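Local coordinates for protein DNA fragmentation factor 40 KDA subunit (Mus musculus, PDB 1V0D) that cuts DNA as a caspase-activated nuclease during apoptosis, driving DNA fragmentation and chromatin condensation, at residues S143-L148 with R153-Y158; T134-E139 with F210-E215; R172-Y177 with E187-V192; V272-E277 with E288-L293. All blocks are in the same frame, centred on the assembly; numbering follows the deposited sequence.

Interaction 1. Residues S143-L148 with R153-Y158; sequences SWFEGL and RNKSGY
The indole of Trp144 carries the aliphatic chain of Lys155 over one face: Lys155 CE stands 3.7 Å from the centroid of the five-membered ring, only 16° off its normal, a CH-pi contact. Lys155 NZ follows at 4.5 Å from the same centroid, a cation-pi contact, and because the lysine chain is extended beyond CG, its CG reaches back over the six-membered part. The Phe145 ring takes Trp144 CE3 above its centre, while its edge points into the opposite backbone, with CZ 3.6 Å from Lys155 N and Asn154 C close to the ring plane. On Tyr158, Leu148 CD1 sits 3.9 Å from the ring centroid. The two large aromatics meet obliquely, Trp144 CH2 lying 3.6 Å from Tyr158 CD2 with planes at 81°. With CG anti to the backbone N, chi1 -165° lays the indole under the lysine chain, its CH2 end against Tyr158. An alanine in place of Trp144 would probably strip the lysine methylenes of their ring face, open a gap beside Tyr158 and leave Pro246 O without the NE1 donor. Lys155 NZ pairs with Asp141 and bonds Tyr247 O. The loop after helix 116-129 is thus packed on the first turn of helix 155-175, whose N-cap is Asn154, while Arg253 of helix 250-255 touches Leu148 and Tyr158 and makes a cation-pi contact with Trp144.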
loop_
_atom_site.group_PDB
_atom_site.type_symbol
_atom_site.label_atom_id
_atom_site.label_comp_id
_atom_site.label_asym_id
_atom_site.label_seq_id
_atom_site.Cartn_x
_atom_site.Cartn_y
_atom_site.Cartn_z
ATOM N N SER A 143 17.740 7.760 -11.309
ATOM C CA SER A 143 16.332 8.088 -11.148
ATOM C C SER A 143 15.660 7.109 -10.174
ATOM O O SER A 143 14.962 7.511 -9.236
ATOM C CB SER A 143 15.642 8.044 -12.505
ATOM O OG SER A 143 14.439 8.793 -12.476
ATOM N N TRP A 144 15.884 5.821 -10.417
ATOM C CA TRP A 144 15.357 4.750 -9.582
ATOM C C TRP A 144 15.617 5.056 -8.104
ATOM O O TRP A 144 14.696 5.024 -7.291
ATOM C CB TRP A 144 16.059 3.433 -9.938
ATOM C CG TRP A 144 15.397 2.165 -9.431
ATOM C CD1 TRP A 144 14.416 1.438 -10.063
ATOM C CD2 TRP A 144 15.705 1.451 -8.221
ATOM N NE1 TRP A 144 14.107 0.317 -9.323
ATOM C CE2 TRP A 144 14.879 0.299 -8.190
ATOM C CE3 TRP A 144 16.599 1.672 -7.157
ATOM C CZ2 TRP A 144 14.922 -0.628 -7.143
ATOM C CZ3 TRP A 144 16.640 0.746 -6.109
ATOM C CH2 TRP A 144 15.806 -0.387 -6.114
ATOM N N PHE A 145 16.868 5.369 -7.769
ATOM C CA PHE A 145 17.265 5.632 -6.383
ATOM C C PHE A 145 16.796 6.901 -5.680
ATOM O O PHE A 145 17.190 7.146 -4.537
ATOM C CB PHE A 145 18.788 5.569 -6.258
ATOM C CG PHE A 145 19.377 4.246 -6.650
ATOM C CD1 PHE A 145 19.419 3.855 -7.987
ATOM C CD2 PHE A 145 19.893 3.389 -5.682
ATOM C CE1 PHE A 145 19.970 2.633 -8.353
ATOM C CE2 PHE A 145 20.446 2.163 -6.036
ATOM C CZ PHE A 145 20.484 1.784 -7.372
ATOM N N GLU A 146 15.966 7.710 -6.330
ATOM C CA GLU A 146 15.494 8.942 -5.695
ATOM C C GLU A 146 14.817 8.743 -4.345
ATOM O O GLU A 146 13.733 8.165 -4.258
ATOM C CB GLU A 146 14.518 9.679 -6.607
ATOM C CG GLU A 146 15.164 10.404 -7.764
ATOM C CD GLU A 146 14.132 11.059 -8.663
ATOM O OE1 GLU A 146 13.313 11.855 -8.135
ATOM O OE2 GLU A 146 14.142 10.774 -9.889
ATOM N N GLY A 147 15.453 9.231 -3.291
ATOM C CA GLY A 147 14.853 9.114 -1.979
ATOM C C GLY A 147 15.498 8.081 -1.091
ATOM O O GLY A 147 15.230 8.025 0.115
ATOM N N LEU A 148 16.350 7.258 -1.686
ATOM C CA LEU A 148 17.027 6.224 -0.928
ATOM C C LEU A 148 18.323 6.792 -0.397
ATOM O O LEU A 148 18.986 7.571 -1.084
ATOM C CB LEU A 148 17.321 5.022 -1.823
ATOM C CG LEU A 148 16.130 4.481 -2.606
ATOM C CD1 LEU A 148 16.555 3.278 -3.415
ATOM C CD2 LEU A 148 15.021 4.126 -1.649
ATOM N N ARG A 153 23.951 1.826 -3.439
ATOM C CA ARG A 153 24.566 2.037 -4.742
ATOM C C ARG A 153 23.944 1.109 -5.788
ATOM O O ARG A 153 23.791 1.471 -6.957
ATOM C CB ARG A 153 26.067 1.731 -4.654
ATOM C CG ARG A 153 26.889 2.657 -3.764
ATOM C CD ARG A 153 27.407 3.861 -4.553
ATOM N NE ARG A 153 26.434 4.950 -4.641
ATOM C CZ ARG A 153 26.401 5.851 -5.621
ATOM N NH1 ARG A 153 27.281 5.797 -6.615
ATOM N NH2 ARG A 153 25.490 6.816 -5.602
ATOM N N ASN A 154 23.590 -0.092 -5.347
ATOM C CA ASN A 154 23.043 -1.110 -6.229
ATOM C C ASN A 154 21.552 -1.354 -6.014
ATOM O O ASN A 154 21.049 -1.187 -4.907
ATOM C CB ASN A 154 23.819 -2.413 -6.002
ATOM C CG ASN A 154 23.538 -3.446 -7.067
ATOM O OD1 ASN A 154 23.962 -4.605 -6.967
ATOM N ND2 ASN A 154 22.821 -3.032 -8.109
ATOM N N LYS A 155 20.849 -1.750 -7.072
ATOM C CA LYS A 155 19.420 -2.041 -6.966
ATOM C C LYS A 155 19.171 -3.326 -6.160
ATOM O O LYS A 155 18.460 -3.308 -5.146
ATOM C CB LYS A 155 18.792 -2.186 -8.352
ATOM C CG LYS A 155 18.609 -0.879 -9.108
ATOM C CD LYS A 155 17.903 -1.123 -10.431
ATOM C CE LYS A 155 17.758 0.153 -11.227
ATOM N NZ LYS A 155 17.284 -0.134 -12.608
ATOM N N SER A 156 19.743 -4.439 -6.619
ATOM C CA SER A 156 19.587 -5.716 -5.924
ATOM C C SER A 156 19.853 -5.492 -4.453
ATOM O O SER A 156 19.135 -5.994 -3.594
ATOM C CB SER A 156 20.584 -6.756 -6.446
ATOM O OG SER A 156 20.241 -7.196 -7.747
ATOM N N GLY A 157 20.896 -4.719 -4.178
ATOM C CA GLY A 157 21.276 -4.444 -2.810
ATOM C C GLY A 157 20.178 -3.810 -2.002
ATOM O O GLY A 157 19.950 -4.190 -0.859
ATOM N N TYR A 158 19.491 -2.837 -2.581
ATOM C CA TYR A 158 18.427 -2.179 -1.849
ATOM C C TYR A 158 17.284 -3.153 -1.606
ATOM O O TYR A 158 16.825 -3.298 -0.472
ATOM C CB TYR A 158 17.909 -0.955 -2.605
ATOM C CG TYR A 158 16.687 -0.359 -1.945
ATOM C CD1 TYR A 158 16.773 0.270 -0.701
ATOM C CD2 TYR A 158 15.425 -0.491 -2.528
ATOM C CE1 TYR A 158 15.623 0.747 -0.052
ATOM C CE2 TYR A 158 14.276 -0.017 -1.887
ATOM C CZ TYR A 158 14.383 0.595 -0.657
ATOM O OH TYR A 158 13.248 1.045 -0.041
#

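Interaction 2. Residues T134-E139 with F210-E215; sequences TAETRE and FDRGAE
Arg212 NH2 meets Glu136 OE2 at 2.6 Å, a salt bridge with a nearly straight N-H (162°), the oxygen lying in the guanidinium plane and approached nearly along its C-O bond. The same oxygen also takes a weak bond from Arg212 NE at 3.1 Å, so one carboxylate oxygen receives both nitrogens instead of each oxygen facing its own N-H; the carboxylate and guanidinium planes are 39° apart. A further weak bond runs from Arg212 NH2 to Ala135 O (3.2 Å, 123°), again at the guanidinium edge. The salt bridge joins two loops about seventy residues apart in the sequence, one between helices 116-129 and 155-175, the other after helix 186-202, both in the nuclease part of the chain, a member of the His-Me finger group. Arg212 spans the distance by running fully extended from CG to NE, whereas Glu136 bends at its second torsion. Second-shell bonds fix both groups: Glu136 OE1 accepts from Asn154 ND2 and Ser156 OG at the start of helix 155-175, whose N-terminal end would probably stabilise the carboxylate's negative charge. Arg212 NH1 bonds Glu224 O, and NH2 also bonds Ile133 O.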
loop_
_atom_site.group_PDB
_atom_site.type_symbol
_atom_site.label_atom_id
_atom_site.label_comp_id
_atom_site.label_asym_id
_atom_site.label_seq_id
_atom_site.Cartn_x
_atom_site.Cartn_y
_atom_site.Cartn_z
ATOM N N THR A 134 17.149 -3.254 -17.105
ATOM C CA THR A 134 18.512 -3.703 -17.290
ATOM C C THR A 134 19.540 -3.001 -16.420
ATOM O O THR A 134 20.504 -3.627 -15.986
ATOM C CB THR A 134 18.938 -3.571 -18.752
ATOM O OG1 THR A 134 17.958 -4.193 -19.594
ATOM C CG2 THR A 134 20.274 -4.259 -18.966
ATOM N N ALA A 135 19.350 -1.710 -16.156
ATOM C CA ALA A 135 20.309 -0.971 -15.328
ATOM C C ALA A 135 20.358 -1.524 -13.901
ATOM O O ALA A 135 19.331 -1.876 -13.328
ATOM C CB ALA A 135 19.946 0.507 -15.307
ATOM N N GLU A 136 21.546 -1.583 -13.317
ATOM C CA GLU A 136 21.676 -2.122 -11.969
ATOM C C GLU A 136 22.252 -1.147 -10.953
ATOM O O GLU A 136 21.921 -1.203 -9.763
ATOM C CB GLU A 136 22.552 -3.374 -11.996
ATOM C CG GLU A 136 22.747 -4.025 -10.639
ATOM C CD GLU A 136 21.496 -4.747 -10.133
ATOM O OE1 GLU A 136 21.445 -5.057 -8.919
ATOM O OE2 GLU A 136 20.575 -5.020 -10.945
ATOM N N THR A 137 23.117 -0.254 -11.427
ATOM C CA THR A 137 23.765 0.713 -10.552
ATOM C C THR A 137 23.126 2.086 -10.532
ATOM O O THR A 137 22.467 2.504 -11.492
ATOM C CB THR A 137 25.220 0.892 -10.936
ATOM O OG1 THR A 137 25.805 -0.396 -11.133
ATOM C CG2 THR A 137 25.975 1.618 -9.824
ATOM N N ARG A 138 23.345 2.782 -9.421
ATOM C CA ARG A 138 22.822 4.122 -9.218
ATOM C C ARG A 138 23.417 5.041 -10.273
ATOM O O ARG A 138 22.781 6.006 -10.707
ATOM C CB ARG A 138 23.192 4.611 -7.824
ATOM C CG ARG A 138 22.394 5.795 -7.361
ATOM C CD ARG A 138 22.519 5.939 -5.867
ATOM N NE ARG A 138 21.452 6.760 -5.318
ATOM C CZ ARG A 138 21.218 6.898 -4.017
ATOM N NH1 ARG A 138 21.984 6.265 -3.134
ATOM N NH2 ARG A 138 20.207 7.655 -3.599
ATOM N N GLU A 139 24.643 4.721 -10.681
ATOM C CA GLU A 139 25.358 5.483 -11.695
ATOM C C GLU A 139 24.620 5.429 -13.038
ATOM O O GLU A 139 24.395 6.456 -13.667
ATOM C CB GLU A 139 26.775 4.918 -11.861
ATOM C CG GLU A 139 27.694 5.722 -12.785
ATOM C CD GLU A 139 28.168 7.037 -12.161
ATOM O OE1 GLU A 139 28.765 7.001 -11.056
ATOM O OE2 GLU A 139 27.947 8.107 -12.782
ATOM N N PHE A 210 14.434 -11.282 -2.506
ATOM C CA PHE A 210 14.138 -10.172 -3.419
ATOM C C PHE A 210 15.197 -9.802 -4.429
ATOM O O PHE A 210 14.914 -9.037 -5.347
ATOM C CB PHE A 210 13.791 -8.895 -2.648
ATOM C CG PHE A 210 12.425 -8.898 -2.031
ATOM C CD1 PHE A 210 11.599 -10.015 -2.118
ATOM C CD2 PHE A 210 11.972 -7.782 -1.333
ATOM C CE1 PHE A 210 10.348 -10.019 -1.515
ATOM C CE2 PHE A 210 10.724 -7.778 -0.727
ATOM C CZ PHE A 210 9.911 -8.899 -0.818
ATOM N N ASP A 211 16.413 -10.318 -4.290
ATOM C CA ASP A 211 17.433 -9.918 -5.245
ATOM C C ASP A 211 17.747 -10.896 -6.370
ATOM O O ASP A 211 18.135 -12.044 -6.142
ATOM C CB ASP A 211 18.699 -9.468 -4.486
ATOM C CG ASP A 211 19.904 -10.354 -4.726
ATOM O OD1 ASP A 211 20.119 -11.285 -3.925
ATOM O OD2 ASP A 211 20.644 -10.107 -5.705
ATOM N N ARG A 212 17.525 -10.430 -7.599
ATOM C CA ARG A 212 17.807 -11.226 -8.778
ATOM C C ARG A 212 19.296 -11.507 -8.701
ATOM O O ARG A 212 19.983 -11.016 -7.805
ATOM C CB ARG A 212 17.459 -10.437 -10.045
ATOM C CG ARG A 212 18.052 -9.025 -10.122
ATOM C CD ARG A 212 17.532 -8.255 -11.356
ATOM N NE ARG A 212 18.208 -6.968 -11.549
ATOM C CZ ARG A 212 17.853 -6.049 -12.449
ATOM N NH1 ARG A 212 16.818 -6.254 -13.257
ATOM N NH2 ARG A 212 18.547 -4.923 -12.551
ATOM N N GLY A 213 19.830 -12.292 -9.612
ATOM C CA GLY A 213 21.253 -12.550 -9.492
ATOM C C GLY A 213 21.638 -13.305 -8.220
ATOM O O GLY A 213 22.749 -13.166 -7.727
ATOM N N ALA A 214 20.716 -14.088 -7.674
ATOM C CA ALA A 214 20.997 -14.897 -6.497
ATOM C C ALA A 214 20.692 -16.333 -6.934
ATOM O O ALA A 214 20.010 -16.534 -7.941
ATOM C CB ALA A 214 20.097 -14.485 -5.339
ATOM N N GLU A 215 21.208 -17.326 -6.210
ATOM C CA GLU A 215 20.950 -18.724 -6.548
ATOM C C GLU A 215 19.459 -18.844 -6.903
ATOM O O GLU A 215 18.608 -18.277 -6.215
ATOM C CB GLU A 215 21.284 -19.630 -5.351
ATOM C CG GLU A 215 21.187 -21.137 -5.627
ATOM C CD GLU A 215 22.278 -21.651 -6.588
ATOM O OE1 GLU A 215 22.332 -21.185 -7.754
ATOM O OE2 GLU A 215 23.089 -22.522 -6.184
#

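Interaction 3. Residues R172-Y177 with E187-V192; sequences REVSAY and EEYLRV
A helical hairpin is tied near its turn by Tyr189, whose hydroxyl reaches from helix 186-202 to the backbone of Val174 near the C-terminal end of helix 155-175. Tyr189 OH donates to Val174 O at 2.9 Å. The C=O...donor angle is 147° and the donor is tilted 20° from the carbonyl plane, so the hydroxyl approaches somewhat out of that plane. On the tyrosine side, the acceptor lies at the ring edge and in the ring plane, where a phenolic proton can point at it with little twist. The tyrosine CG stands anti to its own main-chain nitrogen (chi1 -169°), which throws the ring across to the other helix. The two helices run in roughly opposite directions, and across the two segments this is the one hydrogen bond, side chain to main chain. Around the phenolic oxygen the packing is apolar. Tyr177 CB is 3.5 Å from Tyr189 OH, and Tyr177 CD2 is 4.3 Å from Tyr189 CZ, the two tyrosine side chains crossing at about a right angle. Val174 CG1 closes another flank, 3.7 Å from Tyr189 OH. Beyond these, Tyr189 rests on Leu275 and Ile279 of helix 267-281, and Val174 packs on Leu193 and on Leu294 of helix 287-295. The side chain of Val174 lies about 10 Å from a bound lead ion and about 13 Å from the magnesium ion held by Asp262 and His308.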
loop_
_atom_site.group_PDB
_atom_site.type_symbol
_atom_site.label_atom_id
_atom_site.label_comp_id
_atom_site.label_asym_id
_atom_site.label_seq_id
_atom_site.Cartn_x
_atom_site.Cartn_y
_atom_site.Cartn_z
ATOM N N ARG A 172 10.975 -9.209 15.209
ATOM C CA ARG A 172 10.666 -8.289 16.294
ATOM C C ARG A 172 9.301 -8.661 16.837
ATOM O O ARG A 172 9.167 -8.977 18.020
ATOM C CB ARG A 172 10.661 -6.840 15.801
ATOM C CG ARG A 172 12.034 -6.309 15.381
ATOM C CD ARG A 172 11.960 -4.857 14.930
ATOM N NE ARG A 172 12.558 -4.661 13.609
ATOM C CZ ARG A 172 11.873 -4.283 12.529
ATOM N NH1 ARG A 172 10.558 -4.055 12.612
ATOM N NH2 ARG A 172 12.501 -4.140 11.361
ATOM N N GLU A 173 8.295 -8.654 15.966
ATOM C CA GLU A 173 6.940 -9.004 16.372
ATOM C C GLU A 173 6.910 -10.253 17.242
ATOM O O GLU A 173 6.099 -10.353 18.154
ATOM C CB GLU A 173 6.052 -9.207 15.145
ATOM C CG GLU A 173 5.847 -7.949 14.306
ATOM C CD GLU A 173 4.931 -8.186 13.104
ATOM O OE1 GLU A 173 3.799 -8.697 13.307
ATOM O OE2 GLU A 173 5.340 -7.862 11.959
ATOM N N VAL A 174 7.804 -11.197 16.974
ATOM C CA VAL A 174 7.849 -12.421 17.759
ATOM C C VAL A 174 8.406 -12.209 19.173
ATOM O O VAL A 174 7.935 -12.845 20.119
ATOM C CB VAL A 174 8.653 -13.520 17.033
ATOM C CG1 VAL A 174 8.734 -14.765 17.899
ATOM C CG2 VAL A 174 7.980 -13.852 15.700
ATOM N N SER A 175 9.400 -11.329 19.324
ATOM C CA SER A 175 9.966 -11.038 20.649
ATOM C C SER A 175 8.925 -10.320 21.496
ATOM O O SER A 175 8.639 -10.712 22.630
ATOM C CB SER A 175 11.201 -10.150 20.535
ATOM O OG SER A 175 12.318 -10.907 20.120
ATOM N N ALA A 176 8.361 -9.264 20.925
ATOM C CA ALA A 176 7.337 -8.480 21.592
ATOM C C ALA A 176 6.298 -9.354 22.313
ATOM O O ALA A 176 5.563 -8.874 23.180
ATOM C CB ALA A 176 6.641 -7.590 20.567
ATOM N N TYR A 177 6.238 -10.635 21.963
ATOM C CA TYR A 177 5.266 -11.534 22.567
ATOM C C TYR A 177 5.754 -12.208 23.847
ATOM O O TYR A 177 4.948 -12.727 24.621
ATOM C CB TYR A 177 4.862 -12.608 21.555
ATOM C CG TYR A 177 3.583 -13.347 21.901
ATOM C CD1 TYR A 177 2.338 -12.750 21.707
ATOM C CD2 TYR A 177 3.618 -14.653 22.400
ATOM C CE1 TYR A 177 1.154 -13.434 21.991
ATOM C CE2 TYR A 177 2.444 -15.347 22.690
ATOM C CZ TYR A 177 1.212 -14.734 22.480
ATOM O OH TYR A 177 0.037 -15.421 22.737
ATOM N N GLU A 187 11.744 -17.933 30.015
ATOM C CA GLU A 187 13.182 -18.079 29.792
ATOM C C GLU A 187 13.442 -18.868 28.515
ATOM O O GLU A 187 14.153 -18.406 27.621
ATOM C CB GLU A 187 13.833 -18.781 30.979
ATOM N N GLU A 188 12.860 -20.060 28.434
ATOM C CA GLU A 188 13.028 -20.916 27.265
ATOM C C GLU A 188 12.602 -20.194 25.992
ATOM O O GLU A 188 13.244 -20.329 24.954
ATOM C CB GLU A 188 12.216 -22.208 27.427
ATOM C CG GLU A 188 13.066 -23.474 27.492
ATOM C CD GLU A 188 13.793 -23.767 26.183
ATOM O OE1 GLU A 188 14.580 -24.741 26.131
ATOM O OE2 GLU A 188 13.574 -23.026 25.202
ATOM N N TYR A 189 11.523 -19.426 26.074
ATOM C CA TYR A 189 11.039 -18.693 24.914
ATOM C C TYR A 189 12.181 -17.862 24.360
ATOM O O TYR A 189 12.459 -17.899 23.160
ATOM C CB TYR A 189 9.888 -17.769 25.302
ATOM C CG TYR A 189 9.147 -17.163 24.130
ATOM C CD1 TYR A 189 8.070 -17.820 23.544
ATOM C CD2 TYR A 189 9.486 -15.901 23.647
ATOM C CE1 TYR A 189 7.335 -17.231 22.516
ATOM C CE2 TYR A 189 8.759 -15.302 22.614
ATOM C CZ TYR A 189 7.680 -15.970 22.059
ATOM O OH TYR A 189 6.930 -15.352 21.085
ATOM N N LEU A 190 12.846 -17.119 25.242
ATOM C CA LEU A 190 13.968 -16.273 24.837
ATOM C C LEU A 190 15.124 -17.115 24.317
ATOM O O LEU A 190 15.839 -16.709 23.400
ATOM C CB LEU A 190 14.423 -15.402 26.008
ATOM C CG LEU A 190 13.333 -14.453 26.523
ATOM C CD1 LEU A 190 13.806 -13.748 27.787
ATOM C CD2 LEU A 190 12.959 -13.452 25.437
ATOM N N ARG A 191 15.307 -18.290 24.906
ATOM C CA ARG A 191 16.361 -19.190 24.463
ATOM C C ARG A 191 16.053 -19.624 23.027
ATOM O O ARG A 191 16.934 -19.600 22.161
ATOM C CB ARG A 191 16.432 -20.425 25.369
ATOM C CG ARG A 191 17.320 -21.536 24.818
ATOM C CD ARG A 191 16.652 -22.901 24.967
ATOM N NE ARG A 191 17.094 -23.870 23.960
ATOM C CZ ARG A 191 16.951 -23.711 22.643
ATOM N NH1 ARG A 191 16.377 -22.615 22.155
ATOM N NH2 ARG A 191 17.376 -24.653 21.808
ATOM N N VAL A 192 14.800 -20.017 22.786
ATOM C CA VAL A 192 14.347 -20.457 21.464
ATOM C C VAL A 192 14.416 -19.286 20.494
ATOM O O VAL A 192 14.965 -19.402 19.396
ATOM C CB VAL A 192 12.879 -20.990 21.507
ATOM C CG1 VAL A 192 12.357 -21.234 20.102
ATOM C CG2 VAL A 192 12.815 -22.285 22.296
#

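Interaction 4. Residues V272-E277 with E288-L293; sequences VPTLAE and EYFYSL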
loop_
_atom_site.group_PDB
_atom_site.type_symbol
_atom_site.label_atom_id
_atom_site.label_comp_id
_atom_site.label_asym_id
_atom_site.label_seq_id
_atom_site.Cartn_x
_atom_site.Cartn_y
_atom_site.Cartn_z
ATOM N N VAL A 272 2.668 -17.780 16.267
ATOM C CA VAL A 272 3.330 -17.298 17.478
ATOM C C VAL A 272 2.691 -17.889 18.721
ATOM O O VAL A 272 3.364 -18.536 19.515
ATOM C CB VAL A 272 3.333 -15.740 17.545
ATOM C CG1 VAL A 272 3.732 -15.254 18.940
ATOM C CG2 VAL A 272 4.328 -15.195 16.512
ATOM N N PRO A 273 1.380 -17.687 18.905
ATOM C CA PRO A 273 0.716 -18.242 20.088
ATOM C C PRO A 273 0.905 -19.767 20.220
ATOM O O PRO A 273 1.152 -20.267 21.323
ATOM C CB PRO A 273 -0.736 -17.821 19.901
ATOM C CG PRO A 273 -0.876 -17.713 18.436
ATOM C CD PRO A 273 0.406 -17.053 18.011
ATOM N N THR A 274 0.809 -20.508 19.115
ATOM C CA THR A 274 1.038 -21.952 19.184
ATOM C C THR A 274 2.467 -22.189 19.691
ATOM O O THR A 274 2.722 -23.104 20.478
ATOM C CB THR A 274 0.912 -22.610 17.815
ATOM O OG1 THR A 274 -0.451 -22.571 17.383
ATOM C CG2 THR A 274 1.369 -24.034 17.883
ATOM N N LEU A 275 3.390 -21.347 19.227
ATOM C CA LEU A 275 4.795 -21.421 19.613
ATOM C C LEU A 275 4.898 -21.268 21.119
ATOM O O LEU A 275 5.579 -22.053 21.791
ATOM C CB LEU A 275 5.584 -20.314 18.908
ATOM C CG LEU A 275 7.116 -20.270 18.976
ATOM C CD1 LEU A 275 7.537 -19.429 20.133
ATOM C CD2 LEU A 275 7.693 -21.674 19.077
ATOM N N ALA A 276 4.207 -20.261 21.651
ATOM C CA ALA A 276 4.207 -20.011 23.094
ATOM C C ALA A 276 3.646 -21.229 23.816
ATOM O O ALA A 276 4.301 -21.805 24.689
ATOM C CB ALA A 276 3.363 -18.778 23.423
ATOM N N GLU A 277 2.432 -21.624 23.444
ATOM C CA GLU A 277 1.789 -22.773 24.055
ATOM C C GLU A 277 2.661 -24.035 23.998
ATOM O O GLU A 277 2.717 -24.796 24.966
ATOM C CB GLU A 277 0.433 -23.019 23.390
ATOM C CG GLU A 277 -0.752 -22.727 24.303
ATOM C CD GLU A 277 -1.114 -23.920 25.208
ATOM O OE1 GLU A 277 -1.518 -24.976 24.653
ATOM O OE2 GLU A 277 -0.998 -23.810 26.461
ATOM N N GLU A 288 12.670 -25.526 14.873
ATOM C CA GLU A 288 12.980 -25.351 13.453
ATOM C C GLU A 288 11.688 -25.272 12.633
ATOM O O GLU A 288 11.622 -24.576 11.614
ATOM C CB GLU A 288 13.846 -26.509 12.932
ATOM C CG GLU A 288 15.312 -26.449 13.345
ATOM C CD GLU A 288 15.531 -26.776 14.816
ATOM O OE1 GLU A 288 14.539 -27.106 15.515
ATOM O OE2 GLU A 288 16.697 -26.714 15.272
ATOM N N TYR A 289 10.665 -25.997 13.085
ATOM C CA TYR A 289 9.374 -26.022 12.401
ATOM C C TYR A 289 8.751 -24.630 12.403
ATOM O O TYR A 289 8.307 -24.145 11.351
ATOM C CB TYR A 289 8.430 -27.038 13.074
ATOM C CG TYR A 289 7.019 -27.013 12.524
ATOM C CD1 TYR A 289 6.788 -27.093 11.155
ATOM C CD2 TYR A 289 5.918 -26.860 13.369
ATOM C CE1 TYR A 289 5.497 -27.013 10.635
ATOM C CE2 TYR A 289 4.619 -26.784 12.863
ATOM C CZ TYR A 289 4.412 -26.855 11.494
ATOM O OH TYR A 289 3.136 -26.728 10.963
ATOM N N PHE A 290 8.731 -24.004 13.582
ATOM C CA PHE A 290 8.183 -22.663 13.758
ATOM C C PHE A 290 9.000 -21.651 12.966
ATOM O O PHE A 290 8.475 -20.648 12.468
ATOM C CB PHE A 290 8.168 -22.287 15.234
ATOM C CG PHE A 290 7.192 -23.084 16.040
ATOM C CD1 PHE A 290 7.593 -24.237 16.704
ATOM C CD2 PHE A 290 5.844 -22.728 16.067
ATOM C CE1 PHE A 290 6.657 -25.036 17.386
ATOM C CE2 PHE A 290 4.900 -23.520 16.744
ATOM C CZ PHE A 290 5.310 -24.676 17.403
ATOM N N TYR A 291 10.294 -21.919 12.848
ATOM C CA TYR A 291 11.163 -21.053 12.077
ATOM C C TYR A 291 10.615 -21.045 10.644
ATOM O O TYR A 291 10.330 -19.989 10.080
ATOM C CB TYR A 291 12.588 -21.601 12.103
ATOM C CG TYR A 291 13.548 -20.842 11.234
ATOM C CD1 TYR A 291 14.100 -19.636 11.657
ATOM C CD2 TYR A 291 13.899 -21.326 9.975
ATOM C CE1 TYR A 291 14.989 -18.928 10.844
ATOM C CE2 TYR A 291 14.778 -20.631 9.156
ATOM C CZ TYR A 291 15.321 -19.433 9.597
ATOM O OH TYR A 291 16.194 -18.745 8.785
ATOM N N SER A 292 10.462 -22.228 10.064
ATOM C CA SER A 292 9.930 -22.351 8.712
ATOM C C SER A 292 8.689 -21.505 8.558
ATOM O O SER A 292 8.574 -20.689 7.640
ATOM C CB SER A 292 9.537 -23.791 8.430
ATOM O OG SER A 292 10.666 -24.635 8.516
ATOM N N LEU A 293 7.754 -21.727 9.472
ATOM C CA LEU A 293 6.479 -21.027 9.469
ATOM C C LEU A 293 6.609 -19.520 9.555
ATOM O O LEU A 293 5.935 -18.787 8.830
ATOM C CB LEU A 293 5.607 -21.529 10.635
ATOM C CG LEU A 293 4.622 -22.698 10.412
ATOM C CD1 LEU A 293 5.017 -23.544 9.212
ATOM C CD2 LEU A 293 4.559 -23.543 11.665
#
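Phe290 drives its ring from helix 287-295 against Leu275 and Thr274 of helix 267-281. These two helices are inserted between strands 260-263 and 300-303, the antiparallel pair of the nuclease's His-Me finger region, where Asp262 on the first strand binds magnesium. With CG anti to the carbonyl carbon, chi1 -68° brings the Phe290 ring against Leu275. Its CB begins the contact at 3.9 Å from Leu275 CD2. At CG the same methyl is 3.4 Å away, and it stands 18° off the normal through the ring centroid, a CH-pi contact over one face displaced toward the CG side. Along one edge Phe290 CD1 and CE1 lie 3.5 and 3.9 Å from Leu275 CD2. Along the other, Phe290 CD2 meets Leu275 CB at 3.7 Å, and CE2 reaches the main chain, 3.6 Å from Leu275 CA. The tip, Phe290 CZ, is 4.0 Å from Thr274 CG2. An alanine at this position would probably leave the Leu275 methyl without its ring face and open a gap between the helices. Val271, Ala278 and Val285 also touch the ring, and Tyr189 packs on Leu275, so the contact belongs to a larger apolar core. At the far rim Thr274 CG2 comes in at the ring edge, near its plane, 3.7 Å from Phe290 CE2, while Thr274 OG1 turns back to bond Thr270 O within its own helix.

Overall arrangement
Interactions 1 and 2 touch, with centres about 10 Å apart, and share the start of helix 155-175 through Glu136. Both are partly buried; interaction 1 is mostly ring and aliphatic packing with one cation-pi contact, whereas interaction 2 is ionic. Interactions 3 and 4 form a second, buried cluster, centres about 11 Å apart, in which Tyr189 and Tyr177 of interaction 3 pack on Leu275, Val272 and Ala276 of interaction 4. There the chemistry is apolar apart from one hydroxyl-to-carbonyl bond. Helix 155-175 serves interactions 1 and 3, whose centres are about 33 Å apart; interactions 1 and 2 both lie on the opposite side of the chain's centre from interaction 4.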